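Long-range contacts in epimerase (Methylomonas sp. DH-1, PDB 7CJ7), which catalyses the manganese-dependent epimerisation of ketoses at C3, most actively on L-ribulose, followed by D-ribulose, D-allulose and D-fructose: residues G110-A115 and I149-V154; C114-Y119 and R156-I161. All blocks are in the same frame, centred on the assembly; numbering follows the deposited sequence.

Contact 1: residues G110-A115 and I149-V154; sequences GVIYCA and IDLEVV. With MN (manganese (II) ion), chain D; SOL (L-sorbose), chain C.
G110 and E152 meet between neighbouring parallel strands 107-112 and 148-152 of the TIM barrel, the two strands of a beta-alpha-beta unit connected through helix 125-143. E152 N donates to G110 O at 3.0 Å; the bond is nearly straight at the hydrogen (166°), but the donor stands above the carbonyl plane. The same G110 O takes a weak second bond from I112 N across the inverse gamma turn centred on V111. At the other end of the same residue, E152 O accepts the hydroxyl of Y113, OH to O 2.6 Å, with the donor tilted 24° from the carbonyl plane. E152 O lies in the plane of the Y113 ring, at its edge, so the phenol meets the carbonyl edge-on. Both backbone polar groups of E152 are thus met from 110-115, while its carboxylate serves the active site. CG is anti to the backbone N (chi1 -167°) and the chain runs on extended, carrying OE2 to the manganese ion at 2.1 Å, while OE1 accepts from O4 of L-sorbose at 2.7 Å. O2 and O3 of the sugar also bind the metal, and D185, H211 and E246 complete its shell. By similarity, E152 is one of the two proton donor/acceptors. G110 N is bonded to the H183 side chain, and D150 OD1 pairs with K5. Apolar contacts fill in around these bonds: I112 CD1 packs on I149 CB, and L151 CB lies against the Y113 ring. At the sugar end V111 CG2 touches both V154 CG1 and sorbose O4, each at 3.6 Å.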
ATOM      1  N   GLY A 110      -8.676 -15.621  -0.638  1.00  9.89           N
ATOM      2  CA  GLY A 110      -7.594 -14.861  -0.003  1.00  9.63           C
ATOM      3  C   GLY A 110      -6.232 -15.180  -0.601  1.00  9.89           C
ATOM      4  O   GLY A 110      -6.144 -15.655  -1.753  1.00  9.50           O
ATOM      5  N   VAL A 111      -5.188 -14.881   0.159  1.00  9.48           N
ATOM      6  CA  VAL A 111      -3.786 -15.009  -0.306  1.00 10.15           C
ATOM      7  C   VAL A 111      -3.330 -16.433   0.005  1.00 10.32           C
ATOM      8  O   VAL A 111      -2.553 -16.641   0.956  1.00 11.15           O
ATOM      9  CB  VAL A 111      -2.909 -13.909   0.313  1.00 11.28           C
ATOM     10  CG1 VAL A 111      -1.472 -14.004  -0.184  1.00 12.31           C
ATOM     11  CG2 VAL A 111      -3.489 -12.537  -0.000  1.00 12.89           C
ATOM     12  N   ILE A 112      -3.828 -17.382  -0.786  1.00 10.29           N
ATOM     13  CA  ILE A 112      -3.629 -18.840  -0.553  1.00 10.07           C
ATOM     14  C   ILE A 112      -2.437 -19.336  -1.372  1.00  9.72           C
ATOM     15  O   ILE A 112      -2.101 -20.511  -1.237  1.00 10.27           O
ATOM     16  CB  ILE A 112      -4.916 -19.620  -0.880  1.00 10.08           C
ATOM     17  CG1 ILE A 112      -5.440 -19.305  -2.283  1.00 10.58           C
ATOM     18  CG2 ILE A 112      -5.980 -19.372   0.177  1.00 11.69           C
ATOM     19  CD1 ILE A 112      -6.618 -20.156  -2.696  1.00 11.72           C
ATOM     20  N   TYR A 113      -1.831 -18.473  -2.192  1.00  9.92           N
ATOM     21  CA  TYR A 113      -0.826 -18.861  -3.211  1.00 10.08           C
ATOM     22  C   TYR A 113       0.574 -18.366  -2.811  1.00  9.94           C
ATOM     23  O   TYR A 113       1.531 -18.624  -3.553  1.00 10.19           O
ATOM     24  CB  TYR A 113      -1.235 -18.299  -4.575  1.00 10.11           C
ATOM     25  CG  TYR A 113      -1.476 -16.818  -4.540  1.00 10.11           C
ATOM     26  CD1 TYR A 113      -0.428 -15.930  -4.712  1.00 11.11           C
ATOM     27  CD2 TYR A 113      -2.736 -16.299  -4.287  1.00  9.99           C
ATOM     28  CE1 TYR A 113      -0.623 -14.560  -4.655  1.00 10.81           C
ATOM     29  CE2 TYR A 113      -2.951 -14.932  -4.243  1.00  9.65           C
ATOM     30  CZ  TYR A 113      -1.888 -14.059  -4.413  1.00 10.60           C
ATOM     31  OH  TYR A 113      -2.079 -12.709  -4.360  1.00 10.47           O
ATOM     32  N   CYS A 114       0.701 -17.706  -1.665  1.00  9.25           N
ATOM     33  CA  CYS A 114       2.003 -17.194  -1.163  1.00 10.26           C
ATOM     34  C   CYS A 114       1.878 -16.743   0.296  1.00 11.01           C
ATOM     35  O   CYS A 114       0.754 -16.762   0.842  1.00 11.21           O
ATOM     36  CB  CYS A 114       2.487 -16.028  -2.009  1.00 11.43           C
ATOM     37  SG  CYS A 114       1.503 -14.532  -1.778  1.00 14.28           S
ATOM     38  N   ALA A 115       2.996 -16.348   0.903  1.00 11.76           N
ATOM     39  CA  ALA A 115       3.000 -15.708   2.237  1.00 12.79           C
ATOM     40  C   ALA A 115       2.365 -14.320   2.107  1.00 13.41           C
ATOM     41  O   ALA A 115       2.760 -13.543   1.209  1.00 15.52           O
ATOM     42  CB  ALA A 115       4.401 -15.643   2.791  1.00 13.48           C
ATOM     43  N   ILE A 149     -11.597 -22.577  -5.217  1.00  8.55           N
ATOM     44  CA  ILE A 149     -10.549 -21.700  -4.634  1.00  9.15           C
ATOM     45  C   ILE A 149     -10.517 -20.406  -5.447  1.00  9.94           C
ATOM     46  O   ILE A 149     -10.642 -20.450  -6.681  1.00  9.76           O
ATOM     47  CB  ILE A 149      -9.183 -22.393  -4.545  1.00  9.41           C
ATOM     48  CG1 ILE A 149      -8.545 -22.638  -5.914  1.00  9.96           C
ATOM     49  CG2 ILE A 149      -9.318 -23.681  -3.748  1.00 10.84           C
ATOM     50  CD1 ILE A 149      -7.119 -23.151  -5.816  1.00 10.32           C
ATOM     51  N   ASP A 150     -10.395 -19.288  -4.743  1.00  9.41           N
ATOM     52  CA  ASP A 150     -10.392 -17.936  -5.343  1.00  9.48           C
ATOM     53  C   ASP A 150      -9.106 -17.250  -4.882  1.00  9.04           C
ATOM     54  O   ASP A 150      -8.934 -17.043  -3.663  1.00  9.50           O
ATOM     55  CB  ASP A 150     -11.663 -17.181  -4.962  1.00  9.53           C
ATOM     56  CG  ASP A 150     -12.914 -18.039  -5.032  1.00 10.78           C
ATOM     57  OD1 ASP A 150     -13.486 -18.164  -6.143  1.00 10.61           O
ATOM     58  OD2 ASP A 150     -13.299 -18.596  -3.971  1.00 12.80           O
ATOM     59  N   LEU A 151      -8.230 -16.936  -5.827  1.00  8.98           N
ATOM     60  CA  LEU A 151      -6.883 -16.388  -5.554  1.00  9.39           C
ATOM     61  C   LEU A 151      -6.990 -14.864  -5.510  1.00  8.88           C
ATOM     62  O   LEU A 151      -7.295 -14.238  -6.551  1.00  7.94           O
ATOM     63  CB  LEU A 151      -5.937 -16.872  -6.653  1.00 10.79           C
ATOM     64  CG  LEU A 151      -5.535 -18.348  -6.587  1.00 12.35           C
ATOM     65  CD1 LEU A 151      -6.704 -19.293  -6.802  1.00 15.02           C
ATOM     66  CD2 LEU A 151      -4.457 -18.629  -7.605  1.00 13.31           C
ATOM     67  N   GLU A 152      -6.803 -14.292  -4.323  1.00  8.98           N
ATOM     68  CA  GLU A 152      -6.989 -12.844  -4.102  1.00  8.55           C
ATOM     69  C   GLU A 152      -5.749 -12.090  -4.589  1.00  8.86           C
ATOM     70  O   GLU A 152      -4.660 -12.276  -4.027  1.00  8.57           O
ATOM     71  CB  GLU A 152      -7.252 -12.539  -2.634  1.00  9.47           C
ATOM     72  CG  GLU A 152      -7.744 -11.129  -2.435  1.00 10.26           C
ATOM     73  CD  GLU A 152      -8.036 -10.799  -0.985  1.00 11.57           C
ATOM     74  OE1 GLU A 152      -7.721 -11.644  -0.094  1.00 14.43           O
ATOM     75  OE2 GLU A 152      -8.583  -9.721  -0.753  1.00 11.56           O
ATOM     76  N   VAL A 153      -5.945 -11.230  -5.577  1.00  9.27           N
ATOM     77  CA  VAL A 153      -4.926 -10.251  -6.046  1.00 10.70           C
ATOM     78  C   VAL A 153      -4.767  -9.197  -4.954  1.00 10.29           C
ATOM     79  O   VAL A 153      -5.767  -8.581  -4.563  1.00 12.03           O
ATOM     80  CB  VAL A 153      -5.368  -9.632  -7.380  1.00 11.69           C
ATOM     81  CG1 VAL A 153      -4.387  -8.566  -7.837  1.00 13.57           C
ATOM     82  CG2 VAL A 153      -5.562 -10.716  -8.430  1.00 14.04           C
ATOM     83  N   VAL A 154      -3.561  -9.004  -4.448  1.00  9.59           N
ATOM     84  CA  VAL A 154      -3.356  -7.994  -3.380  1.00  9.81           C
ATOM     85  C   VAL A 154      -2.206  -7.089  -3.799  1.00 10.04           C
ATOM     86  O   VAL A 154      -1.506  -7.390  -4.787  1.00 10.17           O
ATOM     87  CB  VAL A 154      -3.114  -8.638  -2.005  1.00  9.89           C
ATOM     88  CG1 VAL A 154      -4.339  -9.397  -1.520  1.00  9.50           C
ATOM     89  CG2 VAL A 154      -1.881  -9.530  -2.027  1.00  9.96           C
TER
HETATM   90 MN    MN D 302      -9.403  -8.778   0.903  1.00 20.11          MN
HETATM   91  C1  SOL C 301      -5.550  -8.782   2.908  1.00 18.34           C
HETATM   92  O1  SOL C 301      -5.132  -7.460   2.664  1.00 15.98           O
HETATM   93  C2  SOL C 301      -6.946  -9.022   2.429  1.00 16.34           C
HETATM   94  O2  SOL C 301      -7.442  -8.300   1.581  1.00 14.15           O
HETATM   95  C3  SOL C 301      -7.745 -10.152   3.063  1.00 18.35           C
HETATM   96  O3  SOL C 301      -8.823 -10.531   2.238  1.00 13.86           O
HETATM   97  C4  SOL C 301      -6.860 -11.356   3.370  1.00 21.18           C
HETATM   98  O4  SOL C 301      -6.304 -11.858   2.153  1.00 28.39           O
HETATM   99  C5  SOL C 301      -7.600 -12.498   4.069  1.00 24.39           C
HETATM  100  O5  SOL C 301      -6.743 -13.637   4.147  1.00 31.17           O
HETATM  101  C6  SOL C 301      -8.073 -12.149   5.464  1.00 26.53           C
HETATM  102  O6  SOL C 301      -8.794 -13.242   6.038  1.00 23.74           O

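Contact 2: residues C114-Y119 and R156-I161; sequences CALGKY and RYETNI. With SOL (L-sorbose), chain C.
G117 and E158 bring together two irregular loops that follow strands 107-112 and 148-152 of the TIM barrel, joined by one backbone bond, G117 N to E158 O, 3.0 Å and nearly straight (173°). A water ties the same loops, donating to G117 O and R156 O and accepting from Y119 N. The amide of N160 stacks on the Y119 ring, planes 12° apart, with OD1 3.6 Å above the ring centre and N160 ND2 near Y119 CG; ND2 is bonded to G121 O. The Y119 hydroxyl turns back to accept from A115 N at 3.0 Å and also meets D77. A leucine here would probably leave the N160 amide without its flat partner and A115 N without its acceptor. K118 lies alongside Y157, whose hydroxyl bonds E158 OE2 of the second subunit; the bond is mutual, E158 OE2 here pairing with Y157 OH of that subunit, and the contact is part of the dimer interface. E158 CG is anti to the carbonyl carbon (chi1 -66°), and the extended chain beyond it delivers OE1 to O1 of L-sorbose, 2.5 Å away, a very short bond, while L116 CD1 rests 3.5 Å from that same OE1.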
ATOM      1  N   CYS A 114       0.701 -17.706  -1.665  1.00  9.25           N
ATOM      2  CA  CYS A 114       2.003 -17.194  -1.163  1.00 10.26           C
ATOM      3  C   CYS A 114       1.878 -16.743   0.296  1.00 11.01           C
ATOM      4  O   CYS A 114       0.754 -16.762   0.842  1.00 11.21           O
ATOM      5  CB  CYS A 114       2.487 -16.028  -2.009  1.00 11.43           C
ATOM      6  SG  CYS A 114       1.503 -14.532  -1.778  1.00 14.28           S
ATOM      7  N   ALA A 115       2.996 -16.348   0.903  1.00 11.76           N
ATOM      8  CA  ALA A 115       3.000 -15.708   2.237  1.00 12.79           C
ATOM      9  C   ALA A 115       2.365 -14.320   2.107  1.00 13.41           C
ATOM     10  O   ALA A 115       2.760 -13.543   1.209  1.00 15.52           O
ATOM     11  CB  ALA A 115       4.401 -15.643   2.791  1.00 13.48           C
ATOM     12  N   LEU A 116       1.376 -14.027   2.944  1.00 13.40           N
ATOM     13  CA  LEU A 116       0.747 -12.684   3.017  1.00 14.26           C
ATOM     14  C   LEU A 116       1.729 -11.764   3.736  1.00 13.66           C
ATOM     15  O   LEU A 116       2.048 -12.061   4.902  1.00 15.84           O
ATOM     16  CB  LEU A 116      -0.574 -12.782   3.779  1.00 14.70           C
ATOM     17  CG  LEU A 116      -1.326 -11.468   3.966  1.00 16.47           C
ATOM     18  CD1 LEU A 116      -1.759 -10.898   2.636  1.00 17.02           C
ATOM     19  CD2 LEU A 116      -2.529 -11.658   4.877  1.00 19.12           C
ATOM     20  N   GLY A 117       2.215 -10.723   3.063  1.00 13.50           N
ATOM     21  CA  GLY A 117       3.080  -9.710   3.697  1.00 14.78           C
ATOM     22  C   GLY A 117       4.161  -9.196   2.769  1.00 14.51           C
ATOM     23  O   GLY A 117       4.061  -9.422   1.554  1.00 12.92           O
ATOM     24  N   LYS A 118       5.138  -8.481   3.332  1.00 15.90           N
ATOM     25  CA  LYS A 118       6.077  -7.646   2.542  1.00 17.91           C
ATOM     26  C   LYS A 118       7.330  -8.446   2.188  1.00 19.49           C
ATOM     27  O   LYS A 118       8.221  -8.549   3.027  1.00 24.77           O
ATOM     28  CB  LYS A 118       6.500  -6.378   3.287  1.00 24.19           C
ATOM     29  CG  LYS A 118       7.243  -5.397   2.386  1.00 28.33           C
ATOM     30  CD  LYS A 118       8.055  -4.336   3.085  1.00 35.11           C
ATOM     31  CE  LYS A 118       7.393  -2.981   3.019  1.00 36.33           C
ATOM     32  NZ  LYS A 118       6.091  -3.022   3.719  1.00 31.62           N
ATOM     33  N   TYR A 119       7.402  -8.950   0.965  1.00 14.67           N
ATOM     34  CA  TYR A 119       8.585  -9.682   0.462  1.00 15.93           C
ATOM     35  C   TYR A 119       9.721  -8.679   0.343  1.00 16.16           C
ATOM     36  O   TYR A 119       9.490  -7.537  -0.051  1.00 13.18           O
ATOM     37  CB  TYR A 119       8.277 -10.340  -0.880  1.00 14.89           C
ATOM     38  CG  TYR A 119       7.512 -11.633  -0.765  1.00 15.39           C
ATOM     39  CD1 TYR A 119       8.176 -12.831  -0.576  1.00 15.47           C
ATOM     40  CD2 TYR A 119       6.129 -11.663  -0.827  1.00 16.02           C
ATOM     41  CE1 TYR A 119       7.496 -14.033  -0.489  1.00 14.09           C
ATOM     42  CE2 TYR A 119       5.435 -12.857  -0.731  1.00 15.44           C
ATOM     43  CZ  TYR A 119       6.122 -14.047  -0.564  1.00 15.26           C
ATOM     44  OH  TYR A 119       5.463 -15.238  -0.468  1.00 16.11           O
ATOM     45  N   ARG A 156       1.290  -4.648  -3.782  1.00  9.63           N
ATOM     46  CA  ARG A 156       2.748  -4.918  -3.804  1.00  9.40           C
ATOM     47  C   ARG A 156       3.285  -5.154  -2.384  1.00  8.56           C
ATOM     48  O   ARG A 156       4.279  -5.895  -2.252  1.00  9.32           O
ATOM     49  CB  ARG A 156       3.444  -3.721  -4.452  1.00 10.02           C
ATOM     50  CG  ARG A 156       3.277  -2.426  -3.665  1.00 10.48           C
ATOM     51  CD  ARG A 156       3.694  -1.190  -4.440  1.00 11.07           C
ATOM     52  NE  ARG A 156       2.930  -1.038  -5.668  1.00 12.18           N
ATOM     53  CZ  ARG A 156       3.277  -0.241  -6.666  1.00 12.29           C
ATOM     54  NH1 ARG A 156       4.369   0.490  -6.567  1.00 13.31           N
ATOM     55  NH2 ARG A 156       2.535  -0.180  -7.760  1.00 12.45           N
ATOM     56  N   TYR A 157       2.710  -4.533  -1.356  1.00  7.79           N
ATOM     57  CA  TYR A 157       3.232  -4.671   0.030  1.00  8.18           C
ATOM     58  C   TYR A 157       2.761  -5.998   0.655  1.00  8.72           C
ATOM     59  O   TYR A 157       3.224  -6.306   1.758  1.00  9.00           O
ATOM     60  CB  TYR A 157       2.828  -3.477   0.903  1.00  8.27           C
ATOM     61  CG  TYR A 157       3.201  -2.123   0.352  1.00  8.61           C
ATOM     62  CD1 TYR A 157       4.493  -1.632   0.438  1.00  8.92           C
ATOM     63  CD2 TYR A 157       2.241  -1.312  -0.230  1.00  9.11           C
ATOM     64  CE1 TYR A 157       4.827  -0.378  -0.051  1.00  9.45           C
ATOM     65  CE2 TYR A 157       2.556  -0.062  -0.736  1.00  9.59           C
ATOM     66  CZ  TYR A 157       3.854   0.414  -0.631  1.00  9.61           C
ATOM     67  OH  TYR A 157       4.166   1.650  -1.111  1.00 10.93           O
ATOM     68  N   GLU A 158       1.877  -6.752  -0.013  1.00  9.08           N
ATOM     69  CA  GLU A 158       1.245  -7.971   0.562  1.00 10.30           C
ATOM     70  C   GLU A 158       1.540  -9.231  -0.271  1.00 10.61           C
ATOM     71  O   GLU A 158       1.347 -10.330   0.270  1.00 10.88           O
ATOM     72  CB  GLU A 158      -0.253  -7.741   0.759  1.00 11.28           C
ATOM     73  CG  GLU A 158      -0.568  -6.686   1.817  1.00 11.66           C
ATOM     74  CD  GLU A 158      -2.043  -6.594   2.185  1.00 12.50           C
ATOM     75  OE1 GLU A 158      -2.755  -7.598   1.978  1.00 12.93           O
ATOM     76  OE2 GLU A 158      -2.491  -5.513   2.641  1.00 13.38           O
ATOM     77  N   THR A 159       1.988  -9.093  -1.525  1.00 11.00           N
ATOM     78  CA  THR A 159       2.511 -10.216  -2.354  1.00 10.92           C
ATOM     79  C   THR A 159       3.440  -9.679  -3.435  1.00 10.46           C
ATOM     80  O   THR A 159       3.262  -8.521  -3.870  1.00 11.65           O
ATOM     81  CB  THR A 159       1.424 -11.044  -3.056  1.00 11.95           C
ATOM     82  OG1 THR A 159       2.059 -12.174  -3.655  1.00 13.31           O
ATOM     83  CG2 THR A 159       0.699 -10.306  -4.155  1.00 12.75           C
ATOM     84  N   ASN A 160       4.367 -10.514  -3.879  1.00 11.17           N
ATOM     85  CA  ASN A 160       5.232 -10.194  -5.036  1.00 12.07           C
ATOM     86  C   ASN A 160       4.839 -11.067  -6.235  1.00 12.39           C
ATOM     87  O   ASN A 160       5.536 -10.985  -7.242  1.00 14.25           O
ATOM     88  CB  ASN A 160       6.710 -10.285  -4.647  1.00 13.24           C
ATOM     89  CG  ASN A 160       7.164 -11.681  -4.282  1.00 11.93           C
ATOM     90  OD1 ASN A 160       6.378 -12.620  -4.313  1.00 13.77           O
ATOM     91  ND2 ASN A 160       8.431 -11.817  -3.920  1.00 11.58           N
ATOM     92  N   ILE A 161       3.736 -11.824  -6.158  1.00 12.03           N
ATOM     93  CA  ILE A 161       3.371 -12.830  -7.203  1.00 13.74           C
ATOM     94  C   ILE A 161       2.392 -12.218  -8.207  1.00 14.31           C
ATOM     95  O   ILE A 161       2.615 -12.385  -9.419  1.00 16.37           O
ATOM     96  CB  ILE A 161       2.803 -14.119  -6.576  1.00 13.07           C
ATOM     97  CG1 ILE A 161       3.869 -14.866  -5.777  1.00 13.06           C
ATOM     98  CG2 ILE A 161       2.180 -15.009  -7.633  1.00 13.88           C
ATOM     99  CD1 ILE A 161       4.995 -15.416  -6.626  1.00 13.92           C
TER
HETATM  100  C1  SOL C 301      -5.550  -8.782   2.908  1.00 18.34           C
HETATM  101  O1  SOL C 301      -5.132  -7.460   2.664  1.00 15.98           O
HETATM  102  C2  SOL C 301      -6.946  -9.022   2.429  1.00 16.34           C
HETATM  103  O2  SOL C 301      -7.442  -8.300   1.581  1.00 14.15           O
HETATM  104  C3  SOL C 301      -7.745 -10.152   3.063  1.00 18.35           C
HETATM  105  O3  SOL C 301      -8.823 -10.531   2.238  1.00 13.86           O
HETATM  106  C4  SOL C 301      -6.860 -11.356   3.370  1.00 21.18           C
HETATM  107  O4  SOL C 301      -6.304 -11.858   2.153  1.00 28.39           O
HETATM  108  C5  SOL C 301      -7.600 -12.498   4.069  1.00 24.39           C
HETATM  109  O5  SOL C 301      -6.743 -13.637   4.147  1.00 31.17           O
HETATM  110  C6  SOL C 301      -8.073 -12.149   5.464  1.00 26.53           C
HETATM  111  O6  SOL C 301      -8.794 -13.242   6.038  1.00 23.74           O
HETATM  112  O   HOH W   1       5.224  -8.100  -0.782  1.00 13.33           O

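Contacts 1 and 2 follow the same two neighbouring barrel strands outward, sharing C114 and A115. Contact 1 is the inner one, its touching residues all buried, about 7 Å from the centre of the chain against about 14 Å for contact 2, and touched by no other chain; contact 2 contains partly exposed residues and meets the second subunit. Their chemistry changes accordingly: one strand-to-strand backbone bond, a tyrosine-to-carbonyl bond and a metal-binding carboxylate in the first, a water bridge, an amide-ring stack and intersubunit bonds in the second. Each supplies one glutamate that hydrogen-bonds L-sorbose; the inner one also binds the metal. Side chains join the layers, V154 CG2 packing on T159 CG2 at 3.4 Å and V111 CG2 on L116 CD1 at 3.6 Å.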